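Local coordinates for protein aspartate aminotransferase (Rhodobacter sphaeroides, PDB 3NRA) that probably catalyses the pyridoxal 5'-phosphate-dependent transfer of an amino group from L-aspartate to 2-oxoglutarate, giving oxaloacetate and L-glutamate, at residues 173-177 with 178-182. Residues are numbered along the deposited sequence; the frame is centred on the assembly and turned at random.
Sequences EEAFK and AGARV
Phe176 meets Ala180 just past the end of helix 169-177. Phe176 CB lies 4.0 Å from Ala180 O. CG is set beside the backbone N and anti to the carbonyl carbon (chi1 -68°), which sends the ring along the departing chain. Phe176 CD1 comes closest, 3.2 Å from Ala180 O, and the oxygen approaches the ring obliquely. CD1 also touches the Ala180 methyl. Further out, the ring edge at Phe176 CE1 faces Val182 O, 4.4 Å from CE1 and near the ring plane. Beyond the segment the Phe176 side chain touches Leu207 and Ala213. With an alanine at Phe176, Ala180 and Leu207 would probably lose the side chain they pack on, and a gap is likely to open between the chain exit and helix 198-211.

The helix ends in a Schellman motif. Ala180 N donates to Ala175 O, and Gly179 N donates to Phe176 O. Gly179 has positive phi (123°), where a CB would be jammed against the preceding carbonyl oxygen. The turn feeds the chain into strand 182-186 of the seven-stranded mixed sheet, as in the large domain of fold-type I aminotransferases. The methyls of Ala175 and Ala180 meet on the inner side, toward strand 128-133.

Arg181 folds back over this end, bent at chi2 (-70°). Arg181 NH1 donates to Phe176 O at 2.8 Å, with that oxygen in the guanidinium plane. Phe176 O thus accepts from two protein donors, Arg181 NH1 and Gly179 N; the latter reaches it from above the carbonyl plane. Arg181 NH1 also donates to Ala180 O at 3.0 Å. NH2 donates to a water that in turn donates to Lys177 O. The positive guanidinium probably offsets the negative end of the helix dipole.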
loop_
_atom_site.group_PDB
_atom_site.type_symbol
_atom_site.label_atom_id
_atom_site.label_comp_id
_atom_site.label_asym_id
_atom_site.label_seq_id
_atom_site.Cartn_x
_atom_site.Cartn_y
_atom_site.Cartn_z
ATOM N N GLU B 173 -3.046 -32.453 2.302
ATOM C CA GLU B 173 -3.400 -33.269 1.189
ATOM C C GLU B 173 -4.894 -33.339 0.989
ATOM O O GLU B 173 -5.356 -33.223 -0.127
ATOM C CB GLU B 173 -2.842 -34.681 1.339
ATOM C CG GLU B 173 -3.233 -35.557 0.152
ATOM C CD GLU B 173 -2.511 -36.870 0.097
ATOM O OE1 GLU B 173 -1.676 -37.160 0.998
ATOM O OE2 GLU B 173 -2.805 -37.630 -0.856
ATOM N N GLU B 174 -5.637 -33.558 2.078
ATOM C CA GLU B 174 -7.095 -33.603 2.022
ATOM C C GLU B 174 -7.698 -32.264 1.550
ATOM O O GLU B 174 -8.653 -32.256 0.772
ATOM C CB GLU B 174 -7.680 -33.995 3.381
ATOM C CG GLU B 174 -7.413 -35.463 3.837
ATOM C CD GLU B 174 -8.029 -36.490 2.932
ATOM O OE1 GLU B 174 -9.259 -36.409 2.665
ATOM O OE2 GLU B 174 -7.285 -37.396 2.481
ATOM N N ALA B 175 -7.106 -31.151 1.985
ATOM C CA ALA B 175 -7.454 -29.830 1.480
ATOM C C ALA B 175 -7.314 -29.765 -0.041
ATOM O O ALA B 175 -8.208 -29.314 -0.718
ATOM C CB ALA B 175 -6.567 -28.745 2.141
ATOM N N PHE B 176 -6.187 -30.243 -0.567
ATOM C CA PHE B 176 -5.970 -30.232 -2.001
ATOM C C PHE B 176 -6.923 -31.197 -2.703
ATOM O O PHE B 176 -7.419 -30.872 -3.764
ATOM C CB PHE B 176 -4.514 -30.610 -2.373
ATOM C CG PHE B 176 -3.464 -29.595 -1.968
ATOM C CD1 PHE B 176 -3.732 -28.210 -1.925
ATOM C CD2 PHE B 176 -2.175 -30.026 -1.665
ATOM C CE1 PHE B 176 -2.771 -27.330 -1.584
ATOM C CE2 PHE B 176 -1.198 -29.127 -1.324
ATOM C CZ PHE B 176 -1.479 -27.777 -1.304
ATOM N N LYS B 177 -7.168 -32.382 -2.123
ATOM C CA LYS B 177 -8.168 -33.343 -2.713
ATOM C C LYS B 177 -9.541 -32.680 -2.805
ATOM O O LYS B 177 -10.219 -32.806 -3.793
ATOM C CB LYS B 177 -8.294 -34.651 -1.894
ATOM C CG LYS B 177 -7.207 -35.651 -2.124
ATOM C CD LYS B 177 -7.447 -36.936 -1.309
ATOM C CE LYS B 177 -6.359 -38.024 -1.608
ATOM N NZ LYS B 177 -6.306 -39.130 -0.572
ATOM N N ALA B 178 -9.893 -31.913 -1.781
ATOM C CA ALA B 178 -11.186 -31.227 -1.730
ATOM C C ALA B 178 -11.322 -30.078 -2.754
ATOM O O ALA B 178 -12.410 -29.582 -2.959
ATOM C CB ALA B 178 -11.436 -30.710 -0.347
ATOM N N GLY B 179 -10.216 -29.668 -3.375
ATOM C CA GLY B 179 -10.248 -28.659 -4.443
ATOM C C GLY B 179 -9.390 -27.417 -4.188
ATOM O O GLY B 179 -9.346 -26.513 -5.024
ATOM N N ALA B 180 -8.730 -27.348 -3.038
ATOM C CA ALA B 180 -7.830 -26.223 -2.754
ATOM C C ALA B 180 -6.680 -26.215 -3.767
ATOM O O ALA B 180 -6.001 -27.228 -3.954
ATOM C CB ALA B 180 -7.304 -26.309 -1.351
ATOM N N ARG B 181 -6.504 -25.096 -4.459
ATOM C CA ARG B 181 -5.371 -24.936 -5.394
ATOM C C ARG B 181 -4.449 -23.818 -5.003
ATOM O O ARG B 181 -3.491 -23.490 -5.764
ATOM C CB ARG B 181 -5.898 -24.736 -6.824
ATOM C CG ARG B 181 -6.661 -25.961 -7.381
ATOM C CD ARG B 181 -5.690 -27.148 -7.657
ATOM N NE ARG B 181 -6.378 -28.357 -8.087
ATOM C CZ ARG B 181 -6.810 -29.354 -7.289
ATOM N NH1 ARG B 181 -6.676 -29.314 -5.950
ATOM N NH2 ARG B 181 -7.426 -30.408 -7.848
ATOM N N VAL B 182 -4.651 -23.274 -3.794
ATOM C CA VAL B 182 -3.676 -22.419 -3.154
ATOM C C VAL B 182 -3.403 -22.861 -1.700
ATOM O O VAL B 182 -4.336 -23.246 -0.972
ATOM C CB VAL B 182 -4.140 -20.960 -3.154
ATOM C CG1 VAL B 182 -3.061 -20.027 -2.495
ATOM C CG2 VAL B 182 -4.476 -20.507 -4.572
HETATM O O HOH W 1 -8.898 -32.129 -6.173
#